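PDB 1SU1: hypothetical protein yfcE from Escherichia coli, which is of unknown function but belongs to the calcineurin-like phosphoesterase superfamily and binds zinc ions. Local coordinates for residues 155-160 against 164-169; 137-140 against 146-149; 45-50 against 193-198. All blocks are in the same frame, centred on the assembly; numbering follows the deposited sequence.

Contact 1 of 3, residues 155-160 against 164-169; sequences PVAEQR and FHFNPG
Arg-160 lays its CB over the centre of the His-165 imidazole, 3.8 Å from the ring centroid and 11° off the ring normal, a CH-pi contact made by the first carbon of the side chain rather than by its charge. With CG anti to its own carbonyl carbon (chi1 -71°), His-165 holds its ring where that methylene reaches one face. The guanidinium runs onward, poorly ordered, and makes a long ion pair with Glu-158. His-165 NE2 and Arg-160 O share a water that lies tilted out of the ring plane, 2.9 Å from NE2; it donates to Arg-160 O, so a backbone carbonyl and a buried imidazole are joined indirectly. Val-156 lies alongside His-165 on the same face of the sheet, its CG1 4.1 Å from His-165 CB; a beta-branched residue suits this extended backbone.

Across the other face, Gln-159 passes obliquely by the Phe-164 ring, with Gln-159 CB 3.6 Å from Phe-164 CE1, so the aliphatic part of an exposed glutamine shields a buried aromatic. The small Ala-157 puts its CB at the edge of the Phe-166 ring, 4.2 Å from CD1. These two phenylalanines and Ala-157 reach across to strands 189-194 and 200-205 of the other sheet. Two reciprocal pairs of backbone bonds fix the register: Val-156 N to Asn-167 O (2.9 Å) with its return bond, and Glu-158 with His-165 likewise. Asn-167 OD1 accepts from Gly-169 N at 2.8 Å, closing an Asx turn, and the positive phi of Gly-169 suits a residue without a side chain. The whole is an antiparallel beta hairpin at the edge of one sheet of the two-sheet sandwich of the calcineurin-like phosphoesterase fold.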
loop_
_atom_site.group_PDB
_atom_site.type_symbol
_atom_site.label_atom_id
_atom_site.label_comp_id
_atom_site.label_asym_id
_atom_site.label_seq_id
_atom_site.Cartn_x
_atom_site.Cartn_y
_atom_site.Cartn_z
ATOM N N PRO A 155 6.338 -20.987 18.647
ATOM C CA PRO A 155 5.024 -21.140 19.280
ATOM C C PRO A 155 4.896 -20.412 20.613
ATOM O O PRO A 155 5.829 -20.398 21.414
ATOM C CB PRO A 155 4.904 -22.650 19.441
ATOM C CG PRO A 155 6.311 -23.020 19.818
ATOM C CD PRO A 155 7.136 -22.217 18.811
ATOM N N VAL A 156 3.738 -19.805 20.842
ATOM C CA VAL A 156 3.502 -19.096 22.083
ATOM C C VAL A 156 2.043 -19.245 22.474
ATOM O O VAL A 156 1.162 -19.314 21.617
ATOM C CB VAL A 156 3.849 -17.572 21.945
ATOM C CG1 VAL A 156 3.524 -16.837 23.235
ATOM C CG2 VAL A 156 5.324 -17.397 21.604
ATOM N N ALA A 157 1.791 -19.307 23.775
ATOM C CA ALA A 157 0.428 -19.414 24.290
ATOM C C ALA A 157 0.540 -19.013 25.749
ATOM O O ALA A 157 0.853 -19.838 26.609
ATOM C CB ALA A 157 -0.093 -20.849 24.164
ATOM N N GLU A 158 0.308 -17.736 26.028
ATOM C CA GLU A 158 0.429 -17.251 27.391
ATOM C C GLU A 158 -0.125 -15.846 27.559
ATOM O O GLU A 158 -0.346 -15.125 26.589
ATOM C CB GLU A 158 1.902 -17.240 27.802
ATOM C CG GLU A 158 2.744 -16.259 27.005
ATOM C CD GLU A 158 4.206 -16.256 27.418
ATOM O OE1 GLU A 158 4.484 -16.254 28.637
ATOM O OE2 GLU A 158 5.081 -16.245 26.523
ATOM N N GLN A 159 -0.344 -15.465 28.808
ATOM C CA GLN A 159 -0.826 -14.137 29.116
ATOM C C GLN A 159 0.416 -13.286 29.325
ATOM O O GLN A 159 1.296 -13.645 30.105
ATOM C CB GLN A 159 -1.649 -14.147 30.398
ATOM C CG GLN A 159 -2.313 -12.824 30.696
ATOM C CD GLN A 159 -2.747 -12.717 32.136
ATOM O OE1 GLN A 159 -1.915 -12.582 33.038
ATOM N NE2 GLN A 159 -4.053 -12.789 32.367
ATOM N N ARG A 160 0.501 -12.178 28.603
ATOM C CA ARG A 160 1.633 -11.267 28.728
ATOM C C ARG A 160 1.093 -9.908 29.124
ATOM O O ARG A 160 0.597 -9.159 28.282
ATOM C CB ARG A 160 2.388 -11.165 27.406
ATOM C CG ARG A 160 3.499 -12.181 27.251
ATOM C CD ARG A 160 4.845 -11.482 27.056
ATOM N NE ARG A 160 5.962 -12.425 27.030
ATOM C CZ ARG A 160 7.091 -12.255 27.718
ATOM N NH1 ARG A 160 7.248 -11.178 28.486
ATOM N NH2 ARG A 160 8.069 -13.157 27.651
ATOM N N PHE A 164 -3.440 -11.555 25.928
ATOM C CA PHE A 164 -2.945 -12.893 25.640
ATOM C C PHE A 164 -2.214 -12.908 24.300
ATOM O O PHE A 164 -2.658 -12.280 23.340
ATOM C CB PHE A 164 -4.115 -13.882 25.563
ATOM C CG PHE A 164 -4.839 -14.083 26.861
ATOM C CD1 PHE A 164 -4.252 -14.806 27.898
ATOM C CD2 PHE A 164 -6.118 -13.560 27.043
ATOM C CE1 PHE A 164 -4.934 -15.010 29.105
ATOM C CE2 PHE A 164 -6.808 -13.752 28.241
ATOM C CZ PHE A 164 -6.214 -14.482 29.280
ATOM N N HIS A 165 -1.092 -13.616 24.240
ATOM C CA HIS A 165 -0.340 -13.761 22.994
ATOM C C HIS A 165 -0.502 -15.217 22.541
ATOM O O HIS A 165 -0.409 -16.144 23.363
ATOM C CB HIS A 165 1.155 -13.478 23.190
ATOM C CG HIS A 165 1.485 -12.038 23.427
ATOM N ND1 HIS A 165 2.756 -11.534 23.254
ATOM C CD2 HIS A 165 0.726 -11.002 23.858
ATOM C CE1 HIS A 165 2.768 -10.253 23.570
ATOM N NE2 HIS A 165 1.548 -9.906 23.940
ATOM N N PHE A 166 -0.741 -15.418 21.247
ATOM C CA PHE A 166 -0.891 -16.761 20.706
ATOM C C PHE A 166 -0.247 -16.850 19.318
ATOM O O PHE A 166 -0.600 -16.081 18.418
ATOM C CB PHE A 166 -2.370 -17.159 20.622
ATOM C CG PHE A 166 -2.588 -18.543 20.057
ATOM C CD1 PHE A 166 -2.156 -19.679 20.752
ATOM C CD2 PHE A 166 -3.201 -18.712 18.819
ATOM C CE1 PHE A 166 -2.335 -20.960 20.216
ATOM C CE2 PHE A 166 -3.383 -19.988 18.275
ATOM C CZ PHE A 166 -2.949 -21.114 18.978
ATOM N N ASN A 167 0.694 -17.788 19.167
ATOM C CA ASN A 167 1.414 -18.027 17.915
ATOM C C ASN A 167 1.485 -19.544 17.686
ATOM O O ASN A 167 2.124 -20.248 18.457
ATOM C CB ASN A 167 2.827 -17.440 18.013
ATOM C CG ASN A 167 3.596 -17.520 16.700
ATOM O OD1 ASN A 167 3.319 -18.372 15.841
ATOM N ND2 ASN A 167 4.595 -16.629 16.547
ATOM N N PRO A 168 0.850 -20.054 16.604
ATOM C CA PRO A 168 0.786 -21.476 16.189
ATOM C C PRO A 168 2.124 -22.042 15.783
ATOM O O PRO A 168 2.272 -23.249 15.640
ATOM C CB PRO A 168 -0.139 -21.475 14.967
ATOM C CG PRO A 168 -0.998 -20.319 15.182
ATOM C CD PRO A 168 -0.126 -19.251 15.846
ATOM N N GLY A 169 3.097 -21.160 15.600
ATOM C CA GLY A 169 4.409 -21.589 15.168
ATOM C C GLY A 169 4.284 -21.860 13.683
ATOM O O GLY A 169 3.230 -21.581 13.093
HETATM O O HOH W 1 1.849 -7.901 25.963
#

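Contact 2 of 3, residues 137-140 against 146-149; sequences NLPA and VLVY
A long helix-free loop links two parallel strands of one sheet, 124-128 and 146-148, and in this contact its residues Leu-138 and Pro-139 fold back onto Leu-147 of the second strand. Leu-147 receives them with its two methyls divided between the partners. Its CD2 meets Leu-138 CD2 methyl to methyl at 3.7 Å, while its CD1 lies 4.0 Å from Pro-139 CD. The two leucines approach at a slant, whereas the Pro-139 and Leu-147 side chains cross at about a right angle.

Leu-147 points its CB at the loop; CG lies anti to the backbone N, and chi2 of 66° parts the two methyls between the partners. A branched leucine suits this place because it can serve both at once. On the loop side, Leu-138 turns CG anti to its carbonyl carbon (chi1 -57°), bringing its apolar end nearer the strand than its first bond suggests. Pro-139 suits a segment with no regular structure: its closed ring offers a compact apolar surface and gives up a backbone N-H that would need a partner.

Phe-126 touches both Pro-139 and Leu-147, and Phe-133 packs on the proline, while Leu-138 reaches His-165 on the neighbouring strand. At the far end of the segment, Ala-140 packs on His-108 of a second subunit. With no hydrogen bond between the two segments, the contact rests on dispersion and on removing apolar surface from water; it fixes the loop's position less directionally than backbone bonding would, and the exposed Leu-138 marks its outer border.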
loop_
_atom_site.group_PDB
_atom_site.type_symbol
_atom_site.label_atom_id
_atom_site.label_comp_id
_atom_site.label_asym_id
_atom_site.label_seq_id
_atom_site.Cartn_x
_atom_site.Cartn_y
_atom_site.Cartn_z
ATOM N N ASN A 137 5.468 -4.584 18.738
ATOM C CA ASN A 137 4.725 -3.447 18.213
ATOM C C ASN A 137 3.247 -3.798 18.323
ATOM O O ASN A 137 2.592 -4.139 17.334
ATOM C CB ASN A 137 5.068 -3.178 16.756
ATOM C CG ASN A 137 4.423 -1.894 16.251
ATOM O OD1 ASN A 137 4.170 -1.733 15.058
ATOM N ND2 ASN A 137 4.153 -0.973 17.171
ATOM N N LEU A 138 2.738 -3.706 19.543
ATOM C CA LEU A 138 1.365 -4.054 19.860
ATOM C C LEU A 138 0.258 -3.152 19.340
ATOM O O LEU A 138 0.365 -1.930 19.370
ATOM C CB LEU A 138 1.216 -4.167 21.380
ATOM C CG LEU A 138 2.139 -5.169 22.082
ATOM C CD1 LEU A 138 1.944 -5.103 23.598
ATOM C CD2 LEU A 138 1.838 -6.563 21.567
ATOM N N PRO A 139 -0.821 -3.756 18.828
ATOM C CA PRO A 139 -1.949 -2.979 18.325
ATOM C C PRO A 139 -2.634 -2.522 19.606
ATOM O O PRO A 139 -2.330 -3.039 20.680
ATOM C CB PRO A 139 -2.791 -4.022 17.597
ATOM C CG PRO A 139 -1.798 -5.037 17.174
ATOM C CD PRO A 139 -0.926 -5.157 18.389
ATOM N N ALA A 140 -3.543 -1.563 19.517
ATOM C CA ALA A 140 -4.236 -1.115 20.715
ATOM C C ALA A 140 -5.287 -2.173 21.023
ATOM O O ALA A 140 -6.127 -2.481 20.185
ATOM C CB ALA A 140 -4.896 0.245 20.471
ATOM N N VAL A 146 -6.762 -10.978 22.659
ATOM C CA VAL A 146 -5.675 -11.831 22.205
ATOM C C VAL A 146 -4.963 -11.371 20.941
ATOM O O VAL A 146 -5.600 -11.138 19.920
ATOM C CB VAL A 146 -6.183 -13.283 21.938
ATOM C CG1 VAL A 146 -5.006 -14.197 21.616
ATOM C CG2 VAL A 146 -6.970 -13.805 23.149
ATOM N N LEU A 147 -3.641 -11.255 21.003
ATOM C CA LEU A 147 -2.879 -10.912 19.811
ATOM C C LEU A 147 -2.500 -12.256 19.159
ATOM O O LEU A 147 -1.728 -13.031 19.732
ATOM C CB LEU A 147 -1.603 -10.145 20.166
ATOM C CG LEU A 147 -0.606 -10.024 18.995
ATOM C CD1 LEU A 147 -1.193 -9.159 17.893
ATOM C CD2 LEU A 147 0.707 -9.430 19.487
ATOM N N VAL A 148 -3.055 -12.538 17.982
ATOM C CA VAL A 148 -2.776 -13.786 17.265
ATOM C C VAL A 148 -1.853 -13.524 16.072
ATOM O O VAL A 148 -2.240 -12.832 15.126
ATOM C CB VAL A 148 -4.087 -14.435 16.740
ATOM C CG1 VAL A 148 -3.765 -15.707 15.972
ATOM C CG2 VAL A 148 -5.033 -14.735 17.897
ATOM N N TYR A 149 -0.650 -14.098 16.103
ATOM C CA TYR A 149 0.330 -13.893 15.030
ATOM C C TYR A 149 1.259 -15.089 14.724
ATOM O O TYR A 149 1.338 -16.054 15.499
ATOM C CB TYR A 149 1.224 -12.722 15.395
ATOM C CG TYR A 149 2.094 -13.007 16.597
ATOM C CD1 TYR A 149 1.538 -13.137 17.872
ATOM C CD2 TYR A 149 3.475 -13.181 16.459
ATOM C CE1 TYR A 149 2.337 -13.440 18.986
ATOM C CE2 TYR A 149 4.277 -13.481 17.565
ATOM C CZ TYR A 149 3.701 -13.606 18.820
ATOM O OH TYR A 149 4.506 -13.880 19.905
#

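Contact 3 of 3, residues 45-50 against 193-198; sequences LELFAQ and IALNDQ
Leu-47 of helix 38-51 and Leu-195, just past the end of strand 189-194, meet at a slant, branch end against branch end, with Leu-47 CD1 3.4 Å from Leu-195 CD2. That spacing is tighter than usual for two methyls, and the Leu-195 chi1 of -110° lies away from a staggered value, so the exact fit should be read with caution. Leu-47 sets CG anti to its carbonyl carbon (chi1 -71°), a common leucine geometry in helices, and its CB points toward the turn.

The other branch of Leu-47 serves Gln-198. Here the two side chains slide past one another in opposite directions, and Leu-47 CD2 comes 4.0 Å from Gln-198 OE1, a van der Waals contact. Leucine fits the buried helix face, while Gln-198 lays its amide end beside the leucine methyl at the exposed side of the contact. Tyr-182 on strand 181-186 touches all three residues, and Met-29 lies against Leu-47. The chemistry is mainly van der Waals, a methyl pair and a methyl beside an amide; this packing gives no directional bond, but Arg-43 NE of the same helix supplies one nearby, to Leu-195 O.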
loop_
_atom_site.group_PDB
_atom_site.type_symbol
_atom_site.label_atom_id
_atom_site.label_comp_id
_atom_site.label_asym_id
_atom_site.label_seq_id
_atom_site.Cartn_x
_atom_site.Cartn_y
_atom_site.Cartn_z
ATOM N N LEU A 45 -4.619 -29.836 5.867
ATOM C CA LEU A 45 -5.920 -30.053 5.252
ATOM C C LEU A 45 -6.641 -31.327 5.710
ATOM O O LEU A 45 -7.876 -31.364 5.728
ATOM C CB LEU A 45 -5.786 -30.037 3.725
ATOM C CG LEU A 45 -5.954 -28.675 3.020
ATOM C CD1 LEU A 45 -5.164 -27.593 3.726
ATOM C CD2 LEU A 45 -5.498 -28.803 1.569
ATOM N N GLU A 46 -5.905 -32.375 6.079
ATOM C CA GLU A 46 -6.598 -33.585 6.534
ATOM C C GLU A 46 -7.078 -33.323 7.959
ATOM O O GLU A 46 -8.184 -33.711 8.334
ATOM C CB GLU A 46 -5.694 -34.833 6.458
ATOM C CG GLU A 46 -4.809 -35.120 7.676
ATOM C CD GLU A 46 -4.199 -36.530 7.649
ATOM O OE1 GLU A 46 -3.278 -36.788 6.843
ATOM O OE2 GLU A 46 -4.654 -37.385 8.438
ATOM N N LEU A 47 -6.261 -32.621 8.739
ATOM C CA LEU A 47 -6.636 -32.288 10.108
ATOM C C LEU A 47 -7.822 -31.325 10.108
ATOM O O LEU A 47 -8.749 -31.469 10.912
ATOM C CB LEU A 47 -5.453 -31.668 10.852
ATOM C CG LEU A 47 -4.324 -32.652 11.185
ATOM C CD1 LEU A 47 -3.127 -31.922 11.747
ATOM C CD2 LEU A 47 -4.836 -33.682 12.186
ATOM N N PHE A 48 -7.810 -30.358 9.190
ATOM C CA PHE A 48 -8.908 -29.404 9.117
ATOM C C PHE A 48 -10.217 -30.126 8.838
ATOM O O PHE A 48 -11.230 -29.874 9.492
ATOM C CB PHE A 48 -8.668 -28.356 8.020
ATOM C CG PHE A 48 -9.815 -27.394 7.848
ATOM C CD1 PHE A 48 -10.264 -26.630 8.926
ATOM C CD2 PHE A 48 -10.456 -27.262 6.621
ATOM C CE1 PHE A 48 -11.338 -25.751 8.785
ATOM C CE2 PHE A 48 -11.533 -26.381 6.468
ATOM C CZ PHE A 48 -11.972 -25.627 7.553
ATOM N N ALA A 49 -10.195 -31.017 7.854
ATOM C CA ALA A 49 -11.395 -31.771 7.491
ATOM C C ALA A 49 -11.956 -32.607 8.645
ATOM O O ALA A 49 -13.143 -32.921 8.657
ATOM C CB ALA A 49 -11.102 -32.670 6.295
ATOM N N GLN A 50 -11.116 -32.954 9.618
ATOM C CA GLN A 50 -11.560 -33.771 10.752
ATOM C C GLN A 50 -11.932 -32.950 11.985
ATOM O O GLN A 50 -12.657 -33.429 12.867
ATOM C CB GLN A 50 -10.462 -34.769 11.152
ATOM C CG GLN A 50 -9.895 -35.566 9.993
ATOM C CD GLN A 50 -8.775 -36.502 10.413
ATOM O OE1 GLN A 50 -8.072 -36.256 11.396
ATOM N NE2 GLN A 50 -8.591 -37.572 9.653
ATOM N N ILE A 193 -0.436 -27.237 18.676
ATOM C CA ILE A 193 -0.376 -28.691 18.539
ATOM C C ILE A 193 0.633 -29.190 17.512
ATOM O O ILE A 193 0.680 -28.690 16.388
ATOM C CB ILE A 193 -1.752 -29.222 18.119
ATOM C CG1 ILE A 193 -2.826 -28.648 19.054
ATOM C CG2 ILE A 193 -1.753 -30.748 18.111
ATOM C CD1 ILE A 193 -4.253 -28.852 18.559
ATOM N N ALA A 194 1.426 -30.192 17.891
ATOM C CA ALA A 194 2.420 -30.772 16.977
ATOM C C ALA A 194 1.690 -31.380 15.785
ATOM O O ALA A 194 0.658 -32.032 15.958
ATOM C CB ALA A 194 3.246 -31.836 17.688
ATOM N N LEU A 195 2.209 -31.136 14.583
ATOM C CA LEU A 195 1.577 -31.638 13.366
ATOM C C LEU A 195 1.637 -33.167 13.195
ATOM O O LEU A 195 0.712 -33.752 12.621
ATOM C CB LEU A 195 2.193 -30.984 12.124
ATOM C CG LEU A 195 1.341 -29.980 11.337
ATOM C CD1 LEU A 195 1.934 -29.851 9.946
ATOM C CD2 LEU A 195 -0.112 -30.438 11.218
ATOM N N ASN A 196 2.715 -33.804 13.657
ATOM C CA ASN A 196 2.831 -35.254 13.529
ATOM C C ASN A 196 2.112 -35.995 14.666
ATOM O O ASN A 196 1.159 -36.731 14.433
ATOM C CB ASN A 196 4.313 -35.679 13.479
ATOM C CG ASN A 196 5.171 -34.993 14.538
ATOM O OD1 ASN A 196 4.747 -34.811 15.677
ATOM N ND2 ASN A 196 6.400 -34.630 14.163
ATOM N N ASP A 197 2.576 -35.763 15.887
ATOM C CA ASP A 197 2.073 -36.394 17.104
ATOM C C ASP A 197 0.656 -36.000 17.512
ATOM O O ASP A 197 -0.086 -36.805 18.089
ATOM C CB ASP A 197 2.997 -36.026 18.268
ATOM C CG ASP A 197 3.798 -37.197 18.775
ATOM O OD1 ASP A 197 5.027 -37.055 18.951
ATOM O OD2 ASP A 197 3.200 -38.274 19.008
ATOM N N GLN A 198 0.300 -34.747 17.235
ATOM C CA GLN A 198 -0.985 -34.171 17.646
ATOM C C GLN A 198 -0.928 -33.979 19.155
ATOM O O GLN A 198 -1.940 -33.998 19.837
ATOM C CB GLN A 198 -2.173 -35.061 17.269
ATOM C CG GLN A 198 -2.952 -34.543 16.069
ATOM C CD GLN A 198 -4.368 -35.088 15.988
ATOM O OE1 GLN A 198 -5.339 -34.341 16.139
ATOM N NE2 GLN A 198 -4.497 -36.392 15.741
#

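Overall arrangement
Contacts 1 and 2 adjoin in the five-stranded sheet, with centres 10 Å apart: strand 163-167 of contact 1 lies next to strand 146-148 of contact 2, and Leu-147 exchanges backbone bonds with Phe-164 and Phe-166. Contact 3 belongs to the six-stranded sheet and a helix packed on it; its centre is 19 Å from that of contact 1 and 26 Å from that of contact 2, which lies across the chain's centre from it. The zinc ligands His-151 and His-153 fall between strand 146-148 and segment 155-160 in the chain. The side chains of Leu-147 and Leu-195 are each about 14 Å from a zinc ion, and Gly-169, which has no side chain, is about 9 Å from one.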